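UTP--glucose-1-phosphate uridylyltransferase YngB (Bacillus subtilis, PDB 7O2N) catalyses the formation of UDP-glucose from UTP and glucose 1-phosphate, an intermediate step in making the glycolipid that anchors lipoteichoic acid in the membrane. Local coordinates at residues I102-P107 with G111-C116; L19-A24 with E28-V33; K6-A11 with L115-F120. One frame throughout, in Å; residues are numbered along the deposited sequence.

Interaction 1: residues I102-P107 with G111-C116; sequences IRQKEP and GHAVLC
Q104 reaches across to the imidazole of H112, and this pair carries the contact. NE2 of Q104 lies 3.2 Å from ND1 of H112, at the edge of the ring and near its plane, but the N-H is poorly aimed (127°) and the hydrogen bond is weak. Amide and ring are turned only 19° from each other, and CG of Q104 rests 3.7 Å from both ND1 and CE1 of H112. NE2 of Q104 also packs against A113, 3.4 Å from A113 CB. The glutamine spans this distance because its chain is extended, with CG anti to the backbone N (chi1 -153°). The carbonyl O of E106 approaches the ring obliquely, and the poorly ordered E106 carboxylate, its plane steep to the ring, stays near CE1 without a bond. Strand 98-103 leads here into helix 109-116, the first half of a beta-alpha-beta crossover in the Rossmann-like core of this GT-A nucleotidyltransferase; in related enzymes the connecting loop lies beside the bound nucleotide. C116 comes up to the aliphatic part of the glutamine, its SG 4.3 Å from Q104 CG, and its CB approaches CG2 of I102 more loosely. Farther out, Q104 NE2 has a second weak hydrogen bond, to G109 O, and the Q104 side chain touches I56. Backbone bonds from I102 to I55 and T57, and from Q104 to T57, fix the strand against its neighbour 52-57.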
loop_
_atom_site.group_PDB
_atom_site.type_symbol
_atom_site.label_atom_id
_atom_site.label_comp_id
_atom_site.label_asym_id
_atom_site.label_seq_id
_atom_site.Cartn_x
_atom_site.Cartn_y
_atom_site.Cartn_z
ATOM N N ILE A 102 -6.764 9.974 20.334
ATOM C CA ILE A 102 -7.833 9.586 21.231
ATOM C C ILE A 102 -8.547 8.430 20.565
ATOM O O ILE A 102 -8.621 8.376 19.342
ATOM C CB ILE A 102 -8.804 10.755 21.494
ATOM C CG1 ILE A 102 -9.887 10.372 22.500
ATOM C CG2 ILE A 102 -9.418 11.293 20.212
ATOM C CD1 ILE A 102 -9.600 10.817 23.897
ATOM N N ARG A 103 -9.059 7.509 21.372
ATOM C CA ARG A 103 -9.836 6.448 20.765
ATOM C C ARG A 103 -11.302 6.847 20.692
ATOM O O ARG A 103 -11.872 7.257 21.696
ATOM C CB ARG A 103 -9.642 5.153 21.538
ATOM C CG ARG A 103 -8.929 4.127 20.688
ATOM C CD ARG A 103 -7.528 3.810 21.134
ATOM N NE ARG A 103 -7.589 2.357 21.112
ATOM C CZ ARG A 103 -6.554 1.546 21.008
ATOM N NH1 ARG A 103 -5.324 2.034 20.901
ATOM N NH2 ARG A 103 -6.768 0.243 21.019
ATOM N N GLN A 104 -11.902 6.741 19.504
ATOM C CA GLN A 104 -13.344 6.857 19.405
ATOM C C GLN A 104 -13.927 5.604 20.039
ATOM O O GLN A 104 -13.476 4.494 19.745
ATOM C CB GLN A 104 -13.750 6.946 17.946
ATOM C CG GLN A 104 -15.058 7.693 17.769
ATOM C CD GLN A 104 -15.530 7.626 16.338
ATOM O OE1 GLN A 104 -15.219 6.677 15.601
ATOM N NE2 GLN A 104 -16.307 8.633 15.960
ATOM N N LYS A 105 -14.883 5.767 20.954
ATOM C CA LYS A 105 -15.211 4.585 21.739
ATOM C C LYS A 105 -16.040 3.632 20.884
ATOM O O LYS A 105 -15.583 2.519 20.620
ATOM C CB LYS A 105 -15.725 4.926 23.142
ATOM C CG LYS A 105 -14.615 5.049 24.181
ATOM C CD LYS A 105 -15.095 5.545 25.520
ATOM C CE LYS A 105 -15.335 7.041 25.554
ATOM N NZ LYS A 105 -15.835 7.469 26.885
ATOM N N GLU A 106 -17.217 4.101 20.433
ATOM C CA GLU A 106 -18.049 3.367 19.491
ATOM C C GLU A 106 -18.156 4.166 18.192
ATOM O O GLU A 106 -17.998 5.384 18.210
ATOM C CB GLU A 106 -19.402 2.946 20.076
ATOM C CG GLU A 106 -20.196 4.073 20.707
ATOM C CD GLU A 106 -19.574 4.653 21.965
ATOM O OE1 GLU A 106 -19.640 3.974 23.009
ATOM O OE2 GLU A 106 -18.995 5.767 21.887
ATOM N N PRO A 107 -18.369 3.495 17.032
ATOM C CA PRO A 107 -18.306 4.165 15.729
ATOM C C PRO A 107 -19.581 4.908 15.351
ATOM O O PRO A 107 -20.564 4.287 14.975
ATOM C CB PRO A 107 -18.108 2.992 14.759
ATOM C CG PRO A 107 -18.808 1.825 15.438
ATOM C CD PRO A 107 -18.631 2.048 16.924
ATOM N N GLY A 111 -18.506 14.134 13.227
ATOM C CA GLY A 111 -19.605 14.657 14.023
ATOM C C GLY A 111 -19.458 14.196 15.470
ATOM O O GLY A 111 -18.989 14.969 16.291
ATOM N N HIS A 112 -19.799 12.929 15.758
ATOM C CA HIS A 112 -19.415 12.387 17.051
ATOM C C HIS A 112 -17.904 12.560 17.220
ATOM O O HIS A 112 -17.436 13.117 18.215
ATOM C CB HIS A 112 -19.899 10.942 17.261
ATOM C CG HIS A 112 -19.287 10.333 18.485
ATOM N ND1 HIS A 112 -18.300 9.348 18.422
ATOM C CD2 HIS A 112 -19.464 10.609 19.797
ATOM C CE1 HIS A 112 -17.931 9.016 19.644
ATOM N NE2 HIS A 112 -18.629 9.781 20.506
ATOM N N ALA A 113 -17.164 12.133 16.187
ATOM C CA ALA A 113 -15.710 12.186 16.134
ATOM C C ALA A 113 -15.205 13.594 16.422
ATOM O O ALA A 113 -14.242 13.754 17.165
ATOM C CB ALA A 113 -15.209 11.686 14.807
ATOM N N VAL A 114 -15.861 14.601 15.838
ATOM C CA VAL A 114 -15.460 15.977 16.043
ATOM C C VAL A 114 -15.704 16.374 17.501
ATOM O O VAL A 114 -14.988 17.215 18.041
ATOM C CB VAL A 114 -16.188 16.907 15.055
ATOM C CG1 VAL A 114 -15.847 18.380 15.271
ATOM C CG2 VAL A 114 -15.910 16.487 13.615
ATOM N N LEU A 115 -16.710 15.763 18.136
ATOM C CA LEU A 115 -17.051 16.118 19.501
ATOM C C LEU A 115 -15.947 15.662 20.449
ATOM O O LEU A 115 -15.654 16.344 21.445
ATOM C CB LEU A 115 -18.392 15.478 19.872
ATOM C CG LEU A 115 -19.585 16.429 19.821
ATOM C CD1 LEU A 115 -20.813 15.784 20.441
ATOM C CD2 LEU A 115 -19.265 17.773 20.478
ATOM N N CYS A 116 -15.341 14.510 20.120
ATOM C CA CYS A 116 -14.264 13.944 20.921
ATOM C C CYS A 116 -13.156 14.977 21.110
ATOM O O CYS A 116 -12.532 15.041 22.162
ATOM C CB CYS A 116 -13.689 12.690 20.264
ATOM S SG CYS A 116 -14.833 11.280 20.192
#

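Interaction 2: residues L19-A24 with E28-V33; sequences LPATKA and EMLPIV
L30 sends its side chain toward residues A21 and T22, and the whole contact is read along it. From CB the chain turns so that CG lies anti to the carbonyl carbon (chi1 -68°), a stem that carries the branch point across. At the fork the two methyls part. CD1 meets the methyl of T22, 3.9 Å from T22 CG2, the two side chains standing at about a right angle; CD2 goes to A21, 4.0 Å from A21 CB. All three residues are buried. The pairing lies within the long loop between strand 6-11 and helix 37-47, whose glycine-rich first part, just ahead of these segments, is the signature of sugar nucleotidyltransferases and in relatives lies at the nucleotide phosphates. T22 is able to offer carbon to the leucine because its hydroxyl is turned elsewhere, OG1 being hydrogen-bonded to G15 O. A type I beta turn, P20 to K23, closed by K23 N to P20 O at 3.0 Å and entered through a cis peptide, presents A21 and T22 together. F18 also packs on L30, and K23 NZ is hydrogen-bonded to H67 O, D69 O and S71 OG of the second subunit.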
loop_
_atom_site.group_PDB
_atom_site.type_symbol
_atom_site.label_atom_id
_atom_site.label_comp_id
_atom_site.label_asym_id
_atom_site.label_seq_id
_atom_site.Cartn_x
_atom_site.Cartn_y
_atom_site.Cartn_z
ATOM N N LEU A 19 -10.628 -3.678 0.740
ATOM C CA LEU A 19 -10.332 -5.061 1.101
ATOM C C LEU A 19 -9.879 -5.774 -0.166
ATOM O O LEU A 19 -10.233 -5.343 -1.258
ATOM C CB LEU A 19 -11.556 -5.732 1.740
ATOM C CG LEU A 19 -11.991 -5.186 3.110
ATOM C CD1 LEU A 19 -13.458 -5.477 3.420
ATOM C CD2 LEU A 19 -11.100 -5.686 4.232
ATOM N N PRO A 20 -9.023 -6.816 -0.095
ATOM C CA PRO A 20 -8.409 -7.254 1.161
ATOM C C PRO A 20 -7.166 -6.550 1.717
ATOM O O PRO A 20 -6.677 -6.956 2.765
ATOM C CB PRO A 20 -8.072 -8.726 0.875
ATOM C CG PRO A 20 -7.825 -8.776 -0.629
ATOM C CD PRO A 20 -8.666 -7.670 -1.242
ATOM N N ALA A 21 -6.664 -5.500 1.049
ATOM C CA ALA A 21 -5.460 -4.807 1.507
ATOM C C ALA A 21 -5.613 -4.429 2.973
ATOM O O ALA A 21 -4.687 -4.672 3.752
ATOM C CB ALA A 21 -5.193 -3.569 0.690
ATOM N N THR A 22 -6.803 -3.917 3.330
ATOM C CA THR A 22 -7.049 -3.344 4.645
ATOM C C THR A 22 -7.618 -4.362 5.635
ATOM O O THR A 22 -7.990 -4.007 6.743
ATOM C CB THR A 22 -8.022 -2.161 4.601
ATOM O OG1 THR A 22 -8.975 -2.529 3.619
ATOM C CG2 THR A 22 -7.380 -0.880 4.144
ATOM N N LYS A 23 -7.631 -5.641 5.283
ATOM C CA LYS A 23 -8.065 -6.644 6.247
ATOM C C LYS A 23 -7.372 -6.442 7.594
ATOM O O LYS A 23 -8.030 -6.435 8.617
ATOM C CB LYS A 23 -7.852 -8.058 5.693
ATOM C CG LYS A 23 -8.344 -9.204 6.568
ATOM C CD LYS A 23 -8.506 -10.473 5.745
ATOM C CE LYS A 23 -9.015 -11.668 6.512
ATOM N NZ LYS A 23 -8.309 -11.822 7.806
ATOM N N ALA A 24 -6.039 -6.313 7.611
ATOM C CA ALA A 24 -5.360 -6.314 8.901
ATOM C C ALA A 24 -4.531 -5.053 9.063
ATOM O O ALA A 24 -3.653 -5.010 9.922
ATOM C CB ALA A 24 -4.483 -7.536 9.082
ATOM N N GLU A 28 -5.642 4.339 6.157
ATOM C CA GLU A 28 -4.917 5.595 6.062
ATOM C C GLU A 28 -3.414 5.374 5.920
ATOM O O GLU A 28 -2.674 6.324 5.628
ATOM C CB GLU A 28 -5.308 6.623 7.126
ATOM C CG GLU A 28 -5.893 6.019 8.385
ATOM C CD GLU A 28 -7.365 5.605 8.400
ATOM O OE1 GLU A 28 -8.244 6.495 8.510
ATOM O OE2 GLU A 28 -7.633 4.393 8.325
ATOM N N MET A 29 -2.979 4.118 6.082
ATOM C CA MET A 29 -1.569 3.785 5.933
ATOM C C MET A 29 -1.281 3.281 4.527
ATOM O O MET A 29 -0.139 3.051 4.192
ATOM C CB MET A 29 -1.117 2.717 6.936
ATOM C CG MET A 29 -1.007 3.195 8.365
ATOM S SD MET A 29 0.045 4.666 8.531
ATOM C CE MET A 29 1.661 3.915 8.402
ATOM N N LEU A 30 -2.310 3.082 3.707
ATOM C CA LEU A 30 -2.074 2.640 2.341
ATOM C C LEU A 30 -1.180 3.651 1.635
ATOM O O LEU A 30 -1.313 4.876 1.757
ATOM C CB LEU A 30 -3.392 2.437 1.590
ATOM C CG LEU A 30 -4.242 1.267 2.084
ATOM C CD1 LEU A 30 -5.634 1.334 1.480
ATOM C CD2 LEU A 30 -3.588 -0.052 1.706
ATOM N N PRO A 31 -0.179 3.136 0.907
ATOM C CA PRO A 31 0.822 4.002 0.303
ATOM C C PRO A 31 0.147 4.722 -0.861
ATOM O O PRO A 31 -0.654 4.121 -1.566
ATOM C CB PRO A 31 1.909 3.002 -0.123
ATOM C CG PRO A 31 1.157 1.705 -0.376
ATOM C CD PRO A 31 0.042 1.707 0.651
ATOM N N ILE A 32 0.457 6.013 -1.031
ATOM C CA ILE A 32 -0.007 6.689 -2.219
ATOM C C ILE A 32 1.099 6.765 -3.252
ATOM O O ILE A 32 0.944 6.181 -4.325
ATOM C CB ILE A 32 -0.732 8.007 -1.947
ATOM C CG1 ILE A 32 -2.185 7.708 -1.566
ATOM C CG2 ILE A 32 -0.652 8.913 -3.169
ATOM C CD1 ILE A 32 -2.824 6.593 -2.371
ATOM N N VAL A 33 2.217 7.441 -2.981
ATOM C CA VAL A 33 3.260 7.027 -3.910
ATOM C C VAL A 33 4.135 5.986 -3.210
ATOM O O VAL A 33 4.254 4.837 -3.633
ATOM C CB VAL A 33 4.019 8.198 -4.549
ATOM C CG1 VAL A 33 5.329 7.767 -5.208
ATOM C CG2 VAL A 33 3.124 8.908 -5.538
#

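Interaction 3: residues K6-A11 with L115-F120; sequences KAVIPA and LCAEHF
K6 brings the end of its chain, CE and NZ, over one face of the F120 ring, the two side chains meeting at a slant. CE sits 4.1 Å above the ring plane, offset toward the rim, and approaches CZ of F120 there. The ammonium follows it: NZ stands 4.7 Å from the centre of the F120 ring and only 6° off its normal, a cation-pi arrangement with the charge directed at the flat face. The lysine chain, extended beyond CG, spans the distance from strand to helix. NZ is also hydrogen-bonded to F120 O, at a distance too short to be relied on. F120 turns its ring back toward the strand with CG anti to the backbone N (chi1 160°). Two residues along, V8 points the same way, and both its methyls reach A117, with CG2 3.7 Å and CG1 4.1 Å from A117 CB. The pairing is purely apolar. K6 NZ has a further partner in the salt bridge to E124. Strand 6-11 lies between strands 52-57 and 125-129 of the central sheet, and helices 109-116 and 118-121 pass over one side of it, F120 settling on L54 and against the ring of H100.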
loop_
_atom_site.group_PDB
_atom_site.type_symbol
_atom_site.label_atom_id
_atom_site.label_comp_id
_atom_site.label_asym_id
_atom_site.label_seq_id
_atom_site.Cartn_x
_atom_site.Cartn_y
_atom_site.Cartn_z
ATOM N N LYS A 6 -4.665 24.357 15.531
ATOM C CA LYS A 6 -4.974 22.965 15.825
ATOM C C LYS A 6 -5.894 22.391 14.753
ATOM O O LYS A 6 -6.696 23.120 14.182
ATOM C CB LYS A 6 -5.630 22.845 17.203
ATOM C CG LYS A 6 -4.714 22.982 18.414
ATOM C CD LYS A 6 -5.541 23.228 19.672
ATOM C CE LYS A 6 -4.878 22.802 20.962
ATOM N NZ LYS A 6 -5.768 23.037 22.126
ATOM N N ALA A 7 -5.778 21.073 14.539
ATOM C CA ALA A 7 -6.488 20.331 13.510
ATOM C C ALA A 7 -6.917 18.955 14.029
ATOM O O ALA A 7 -6.270 18.362 14.896
ATOM C CB ALA A 7 -5.574 20.198 12.325
ATOM N N VAL A 8 -8.004 18.430 13.461
ATOM C CA VAL A 8 -8.545 17.137 13.862
ATOM C C VAL A 8 -8.679 16.227 12.647
ATOM O O VAL A 8 -9.471 16.529 11.748
ATOM C CB VAL A 8 -9.930 17.304 14.495
ATOM C CG1 VAL A 8 -10.445 15.957 14.950
ATOM C CG2 VAL A 8 -9.933 18.297 15.637
ATOM N N ILE A 9 -7.944 15.107 12.639
ATOM C CA ILE A 9 -8.087 14.136 11.556
ATOM C C ILE A 9 -8.874 12.938 12.081
ATOM O O ILE A 9 -8.347 12.195 12.908
ATOM C CB ILE A 9 -6.708 13.680 11.045
ATOM C CG1 ILE A 9 -5.764 14.852 10.803
ATOM C CG2 ILE A 9 -6.838 12.802 9.819
ATOM C CD1 ILE A 9 -4.340 14.419 10.530
ATOM N N PRO A 10 -10.122 12.671 11.620
ATOM C CA PRO A 10 -10.853 11.490 12.075
ATOM C C PRO A 10 -10.267 10.336 11.261
ATOM O O PRO A 10 -10.014 10.493 10.075
ATOM C CB PRO A 10 -12.325 11.791 11.753
ATOM C CG PRO A 10 -12.306 13.180 11.140
ATOM C CD PRO A 10 -10.895 13.430 10.633
ATOM N N ALA A 11 -9.982 9.215 11.925
ATOM C CA ALA A 11 -9.370 8.081 11.257
ATOM C C ALA A 11 -9.833 6.776 11.900
ATOM O O ALA A 11 -8.998 5.937 12.220
ATOM C CB ALA A 11 -7.871 8.187 11.330
ATOM N N LEU A 115 -16.710 15.763 18.136
ATOM C CA LEU A 115 -17.051 16.118 19.501
ATOM C C LEU A 115 -15.947 15.662 20.449
ATOM O O LEU A 115 -15.654 16.344 21.445
ATOM C CB LEU A 115 -18.392 15.478 19.872
ATOM C CG LEU A 115 -19.585 16.429 19.821
ATOM C CD1 LEU A 115 -20.813 15.784 20.441
ATOM C CD2 LEU A 115 -19.265 17.773 20.478
ATOM N N CYS A 116 -15.341 14.510 20.120
ATOM C CA CYS A 116 -14.264 13.944 20.921
ATOM C C CYS A 116 -13.156 14.977 21.110
ATOM O O CYS A 116 -12.532 15.041 22.162
ATOM C CB CYS A 116 -13.689 12.690 20.264
ATOM S SG CYS A 116 -14.833 11.280 20.192
ATOM N N ALA A 117 -12.961 15.817 20.090
ATOM C CA ALA A 117 -11.853 16.748 20.043
ATOM C C ALA A 117 -12.051 17.907 21.019
ATOM O O ALA A 117 -11.101 18.660 21.273
ATOM C CB ALA A 117 -11.751 17.241 18.637
ATOM N N GLU A 118 -13.278 18.022 21.568
ATOM C CA GLU A 118 -13.783 19.223 22.214
ATOM C C GLU A 118 -12.745 19.810 23.164
ATOM O O GLU A 118 -12.315 20.946 22.978
ATOM C CB GLU A 118 -15.094 18.939 22.940
ATOM C CG GLU A 118 -15.644 20.154 23.669
ATOM C CD GLU A 118 -16.995 19.944 24.330
ATOM O OE1 GLU A 118 -17.692 18.966 23.969
ATOM O OE2 GLU A 118 -17.356 20.759 25.198
ATOM N N HIS A 119 -12.348 19.010 24.164
ATOM C CA HIS A 119 -11.567 19.472 25.300
ATOM C C HIS A 119 -10.141 19.771 24.860
ATOM O O HIS A 119 -9.443 20.571 25.484
ATOM C CB HIS A 119 -11.646 18.453 26.447
ATOM C CG HIS A 119 -13.016 18.325 27.038
ATOM N ND1 HIS A 119 -13.413 19.047 28.152
ATOM C CD2 HIS A 119 -14.092 17.594 26.664
ATOM C CE1 HIS A 119 -14.667 18.760 28.443
ATOM N NE2 HIS A 119 -15.105 17.875 27.543
ATOM N N PHE A 120 -9.731 19.117 23.770
ATOM C CA PHE A 120 -8.366 19.222 23.283
ATOM C C PHE A 120 -8.143 20.588 22.648
ATOM O O PHE A 120 -7.115 21.213 22.900
ATOM C CB PHE A 120 -8.019 18.058 22.353
ATOM C CG PHE A 120 -6.847 18.337 21.447
ATOM C CD1 PHE A 120 -5.550 18.294 21.935
ATOM C CD2 PHE A 120 -7.039 18.658 20.113
ATOM C CE1 PHE A 120 -4.466 18.532 21.105
ATOM C CE2 PHE A 120 -5.952 18.923 19.295
ATOM C CZ PHE A 120 -4.667 18.852 19.786
#

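Interactions 1 and 3 both pack the helical part of the crossover on the central sheet: they share helix 109-116 with L115 and C116, the methyl of A113 touches P10, and their centres lie 8 Å apart. One fixes the start of the helical connection to strand 98-103, the other its end to strand 6-11. Interaction 1 is partly exposed and mixes a weak amide-imidazole bond with loose packing, whereas interaction 3 is buried, apolar at V8 and, at the K6 end, carries a charged group that also has a salt-bridge partner. Interaction 2, its centre about 22 Å from that of interaction 1 and 23 Å from that of interaction 3, is buried, wholly apolar and confined to a loop; E28 nevertheless meets A11.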